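PDB 6YCA: uncharacterized N-acetyltransferase D2E76_00625 from Mycobacteroides abscessus, which binds acetyl coenzyme A and probably transfers its acetyl group to amines, as an Eis-type GCN5-related N-acetyltransferase unable to modify aminoglycosides. Local coordinates for residues T24-L29 against L67-Q72; L60-R65 against D80-W85. One frame throughout, in Å; residues are numbered along the deposited sequence.

Contact 1. Residues T24-L29 against L67-Q72. With SO4 (sulfate ion), chain H.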
# COMPACT_ATOMS: atom_id res chain seq x y z
N THR A 24 -10.27 -50.04 2.95
CA THR A 24 -11.03 -48.79 2.83
C THR A 24 -12.40 -49.02 2.19
O THR A 24 -12.51 -49.60 1.11
CB THR A 24 -10.25 -47.74 2.02
OG1 THR A 24 -9.01 -47.46 2.67
CG2 THR A 24 -11.06 -46.45 1.90
N ASP A 25 -13.45 -48.55 2.87
CA ASP A 25 -14.83 -48.76 2.46
C ASP A 25 -15.48 -47.42 2.12
O ASP A 25 -15.31 -46.44 2.86
CB ASP A 25 -15.61 -49.46 3.57
CG ASP A 25 -17.02 -49.83 3.15
OD1 ASP A 25 -17.28 -49.91 1.93
OD2 ASP A 25 -17.87 -50.03 4.05
N ILE A 26 -16.19 -47.38 0.99
CA ILE A 26 -16.90 -46.18 0.54
C ILE A 26 -18.39 -46.52 0.56
O ILE A 26 -18.87 -47.27 -0.29
CB ILE A 26 -16.47 -45.75 -0.86
CG1 ILE A 26 -14.95 -45.52 -0.91
CG2 ILE A 26 -17.23 -44.51 -1.29
CD1 ILE A 26 -14.51 -44.24 -0.26
N ARG A 27 -19.12 -45.94 1.51
CA ARG A 27 -20.56 -46.18 1.61
C ARG A 27 -21.28 -44.89 1.98
O ARG A 27 -20.67 -43.93 2.47
CB ARG A 27 -20.88 -47.28 2.63
CG ARG A 27 -20.29 -47.03 4.01
CD ARG A 27 -20.83 -48.02 5.02
NE ARG A 27 -20.16 -47.91 6.32
CZ ARG A 27 -20.49 -47.03 7.26
NH1 ARG A 27 -21.48 -46.17 7.05
NH2 ARG A 27 -19.83 -47.00 8.41
N PHE A 28 -22.59 -44.88 1.76
CA PHE A 28 -23.40 -43.73 2.13
C PHE A 28 -23.61 -43.70 3.64
O PHE A 28 -23.81 -44.74 4.28
CB PHE A 28 -24.77 -43.81 1.45
CG PHE A 28 -24.77 -43.27 0.05
CD1 PHE A 28 -24.73 -41.91 -0.18
CD2 PHE A 28 -24.82 -44.13 -1.03
CE1 PHE A 28 -24.73 -41.41 -1.47
CE2 PHE A 28 -24.82 -43.64 -2.33
CZ PHE A 28 -24.78 -42.28 -2.54
N LEU A 29 -23.57 -42.50 4.21
CA LEU A 29 -23.84 -42.36 5.63
C LEU A 29 -25.32 -42.58 5.90
O LEU A 29 -26.18 -42.23 5.08
CB LEU A 29 -23.44 -40.96 6.09
CG LEU A 29 -22.05 -40.56 5.62
CD1 LEU A 29 -21.73 -39.17 6.10
CD2 LEU A 29 -21.02 -41.56 6.13
N LEU A 67 -21.77 -39.52 0.84
CA LEU A 67 -20.88 -40.66 0.81
C LEU A 67 -19.77 -40.45 1.82
O LEU A 67 -19.31 -39.32 2.03
CB LEU A 67 -20.27 -40.83 -0.58
CG LEU A 67 -21.11 -41.54 -1.64
CD1 LEU A 67 -20.56 -41.25 -3.02
CD2 LEU A 67 -21.11 -43.02 -1.36
N GLY A 68 -19.34 -41.53 2.44
CA GLY A 68 -18.28 -41.47 3.42
C GLY A 68 -17.17 -42.43 3.07
O GLY A 68 -17.40 -43.49 2.48
N ALA A 69 -15.96 -42.05 3.44
CA ALA A 69 -14.77 -42.87 3.24
C ALA A 69 -14.30 -43.32 4.61
O ALA A 69 -13.94 -42.48 5.45
CB ALA A 69 -13.68 -42.07 2.53
N PHE A 70 -14.31 -44.63 4.84
CA PHE A 70 -13.96 -45.20 6.14
C PHE A 70 -12.68 -46.01 5.98
O PHE A 70 -12.61 -46.89 5.11
CB PHE A 70 -15.08 -46.12 6.63
CG PHE A 70 -16.40 -45.42 6.86
CD1 PHE A 70 -17.26 -45.16 5.81
CD2 PHE A 70 -16.79 -45.06 8.14
CE1 PHE A 70 -18.47 -44.52 6.02
CE2 PHE A 70 -18.00 -44.43 8.36
CZ PHE A 70 -18.84 -44.16 7.30
N VAL A 71 -11.68 -45.70 6.80
CA VAL A 71 -10.48 -46.51 6.91
C VAL A 71 -10.38 -47.02 8.35
O VAL A 71 -10.39 -46.23 9.30
CB VAL A 71 -9.20 -45.78 6.46
CG1 VAL A 71 -9.36 -45.27 5.03
CG2 VAL A 71 -8.82 -44.64 7.40
N GLN A 72 -10.33 -48.34 8.50
CA GLN A 72 -10.37 -48.99 9.80
C GLN A 72 -11.57 -48.49 10.61
O GLN A 72 -11.43 -47.96 11.72
CB GLN A 72 -9.05 -48.78 10.55
CG GLN A 72 -7.83 -49.38 9.87
CD GLN A 72 -6.52 -49.09 10.61
OE1 GLN A 72 -6.49 -49.00 11.84
NE2 GLN A 72 -5.44 -48.92 9.86
S SO4 H . -23.86 -48.27 0.18
O1 SO4 H . -24.98 -48.33 -0.75
O2 SO4 H . -23.94 -47.02 0.93
O3 SO4 H . -23.93 -49.39 1.12
O4 SO4 H . -22.60 -48.33 -0.55
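G68 N donates to R27 O over 2.7 Å, one of four backbone bonds that lock strand 25-28 antiparallel to strand 67-70. In the GNAT fold this is the pairing of the first two strands, with 25-28 at the outer border of the sheet within this chain. R27 and G68 exchange two bonds, as do D25 and F70, whose N...O distances are both 2.9 Å; I26-A69 and F28-L67 are the alternating non-hydrogen-bonded pairs. The pair illustrates how side chains on both faces add contacts to a short backbone ladder. On the face of D25 and F70, the guanidinium of R27 lies almost flat on the phenyl ring, with planes 23° apart and R27 CZ 3.6 Å from the ring centroid of F70. CG of R27 stands between its backbone N and carbonyl carbon (chi1 54°), and the extended chain beyond it carries the cation over F70. E34 of helix 32-46 forms a salt bridge to NH1, so the stacked group is also tied to the helix. L29 joins this face, its CD2 3.6 Å from F70 CZ and lying above G68, which has no side chain to occupy that place. A69 belongs to the other face, where its CB meets I26 CD1 at 3.6 Å; the A69 side chain is about 8 Å from bound acetyl coenzyme A. At the far end the CD2 methyl of L67 sits over the centre of the F28 ring, a CH-pi contact made almost exactly along the ring normal. The backbone amide of F28 points away from strand 67-70 and donates instead to O2 of a sulfate, probably from the crystallisation liquor; R120 NH2 binds the same ion, and sulfate O2 also lies near the plane of the F28 ring, at its edge.

Contact 2. Residues L60-R65 against D80-W85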
# COMPACT_ATOMS: atom_id res chain seq x y z
N LEU A 60 -29.15 -28.56 7.38
CA LEU A 60 -28.44 -28.08 6.20
C LEU A 60 -28.14 -29.18 5.19
O LEU A 60 -27.51 -28.89 4.17
CB LEU A 60 -27.14 -27.39 6.62
CG LEU A 60 -27.29 -26.22 7.60
CD1 LEU A 60 -25.94 -25.75 8.10
CD2 LEU A 60 -28.07 -25.09 6.96
N LEU A 61 -28.58 -30.41 5.42
CA LEU A 61 -28.26 -31.53 4.56
C LEU A 61 -29.52 -32.18 4.01
O LEU A 61 -30.61 -32.08 4.59
CB LEU A 61 -27.42 -32.58 5.29
CG LEU A 61 -25.95 -32.24 5.54
CD1 LEU A 61 -25.27 -33.32 6.36
CD2 LEU A 61 -25.25 -32.08 4.21
N GLU A 62 -29.36 -32.87 2.88
CA GLU A 62 -30.39 -33.72 2.32
C GLU A 62 -29.96 -35.15 2.58
O GLU A 62 -28.92 -35.59 2.06
CB GLU A 62 -30.52 -33.48 0.82
CG GLU A 62 -31.51 -34.40 0.12
CD GLU A 62 -31.73 -34.02 -1.33
OE1 GLU A 62 -32.51 -34.72 -2.02
OE2 GLU A 62 -31.13 -33.02 -1.79
N LEU A 63 -30.75 -35.88 3.36
CA LEU A 63 -30.35 -37.20 3.81
C LEU A 63 -30.38 -38.21 2.67
O LEU A 63 -31.34 -38.26 1.90
CB LEU A 63 -31.24 -37.69 4.95
CG LEU A 63 -31.29 -36.81 6.21
CD1 LEU A 63 -32.19 -37.45 7.27
CD2 LEU A 63 -29.89 -36.53 6.75
N GLY A 64 -29.31 -38.98 2.54
CA GLY A 64 -29.25 -40.05 1.57
C GLY A 64 -28.40 -39.76 0.36
O GLY A 64 -28.52 -40.47 -0.65
N ARG A 65 -27.53 -38.77 0.43
CA ARG A 65 -26.71 -38.36 -0.69
C ARG A 65 -25.28 -38.14 -0.25
O ARG A 65 -24.46 -37.68 -1.05
CB ARG A 65 -27.26 -37.05 -1.28
CG ARG A 65 -28.49 -37.21 -2.16
CD ARG A 65 -28.82 -35.89 -2.84
NE ARG A 65 -29.46 -36.07 -4.14
CZ ARG A 65 -28.82 -36.00 -5.30
NH1 ARG A 65 -27.52 -35.76 -5.33
NH2 ARG A 65 -29.48 -36.17 -6.43
N ASP A 80 -20.67 -35.09 -0.82
CA ASP A 80 -22.11 -34.92 -0.71
C ASP A 80 -22.65 -34.25 -1.96
O ASP A 80 -21.90 -33.72 -2.79
CB ASP A 80 -22.47 -34.11 0.55
CG ASP A 80 -23.95 -34.13 0.87
OD1 ASP A 80 -24.53 -35.21 1.07
OD2 ASP A 80 -24.55 -33.03 0.94
N SER A 81 -23.98 -34.26 -2.09
CA SER A 81 -24.63 -33.60 -3.21
C SER A 81 -26.07 -33.29 -2.82
O SER A 81 -26.60 -33.82 -1.84
CB SER A 81 -24.57 -34.43 -4.49
OG SER A 81 -25.03 -35.75 -4.25
N TYR A 82 -26.70 -32.43 -3.61
CA TYR A 82 -28.09 -32.04 -3.42
C TYR A 82 -28.88 -32.29 -4.69
O TYR A 82 -28.36 -32.15 -5.80
CB TYR A 82 -28.20 -30.55 -3.05
CG TYR A 82 -27.65 -30.23 -1.68
CD1 TYR A 82 -26.29 -30.10 -1.47
CD2 TYR A 82 -28.50 -30.08 -0.59
CE1 TYR A 82 -25.78 -29.82 -0.21
CE2 TYR A 82 -28.01 -29.79 0.67
CZ TYR A 82 -26.64 -29.67 0.85
OH TYR A 82 -26.13 -29.39 2.10
N THR A 83 -30.14 -32.66 -4.52
CA THR A 83 -31.05 -32.79 -5.66
C THR A 83 -31.36 -31.40 -6.19
O THR A 83 -31.92 -30.57 -5.47
CB THR A 83 -32.33 -33.48 -5.20
OG1 THR A 83 -32.01 -34.75 -4.61
CG2 THR A 83 -33.28 -33.70 -6.37
N SER A 84 -31.00 -31.14 -7.44
CA SER A 84 -31.10 -29.79 -7.98
C SER A 84 -31.47 -29.87 -9.46
O SER A 84 -31.62 -30.96 -10.02
CB SER A 84 -29.78 -29.03 -7.77
OG SER A 84 -29.81 -27.77 -8.40
N TRP A 85 -31.60 -28.71 -10.08
CA TRP A 85 -31.76 -28.60 -11.53
C TRP A 85 -30.76 -27.58 -12.07
O TRP A 85 -30.18 -26.80 -11.32
CB TRP A 85 -33.19 -28.24 -11.95
CG TRP A 85 -33.82 -27.07 -11.23
CD1 TRP A 85 -34.78 -27.13 -10.27
CD2 TRP A 85 -33.56 -25.68 -11.45
NE1 TRP A 85 -35.13 -25.86 -9.86
CE2 TRP A 85 -34.39 -24.95 -10.57
CE3 TRP A 85 -32.70 -24.97 -12.30
CZ2 TRP A 85 -34.38 -23.56 -10.51
CZ3 TRP A 85 -32.69 -23.59 -12.24
CH2 TRP A 85 -33.53 -22.89 -11.35
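E62 reaches across to T83 with its carboxylate forked over two donors of the same residue: T83 OG1 donates a hydrogen bond to OE1 of E62 at 2.6 Å, and T83 N binds OE2 at 2.9 Å, nearly straight (173°). Both oxygens are met on their syn sides, with the donors about 25° out of the carboxylate plane. CG of E62 is anti to the backbone N (chi1 176°) and the rest of the chain is fully extended, which brings the acid in roughly at right angles to the threonine side chain. This is a worked case of a loop fastened to a strand by side chains, with no strand pairing between them, here joining the segment after helix 57-60 to strand 75-87 of the GNAT domain. R65 also crosses T83 at about a right angle. The backbone between Y82 and T83 lies over one face of its guanidinium, while S81 OG meets the guanidinium in plane at the edge. Two weak bonds belong to this approach, NE to T83 OG1 at 2.9 Å and NH1 to S81 OG at 2.7 Å, and the stronger partner of R65 is E130, salt-bridged to NH2. The Y82 side chain runs almost antiparallel to that of E62, and its hydroxyl donates to L60 O at 2.5 Å, in the carbonyl plane. The L61 side chain stands crosswise to Y82, with CD2 3.5 Å from the Y82 hydroxyl and equally near D80 OD2. T83 OG1 links opposite charges, donating a hydrogen bond to E62 and accepting a weak one from R65. With E130 also near, the arginine charge is probably balanced locally, and the bond to E62, with the weak one from R65, would favour this rotation of the T83 hydroxyl.

From the N terminus, strand 25-28 leads into helices 32-46 and 57-60 before the chain returns as strand 67-70, and contact 1 closes that excursion, about half of it helical and without a strand. Contact 2 begins within it, at the loop 60-65, and ends beyond it on strand 75-87, so the two closures cross rather than nest. They share one sheet, because strand 67-70 lies between 25-28 and 75-87. Contact 1 ties the border strand to its neighbour; contact 2 ties the approach to that neighbour onto the next strand. Their centres are about 17 Å apart, yet they meet directly where F28 CE1 packs 3.5 Å from R65 C.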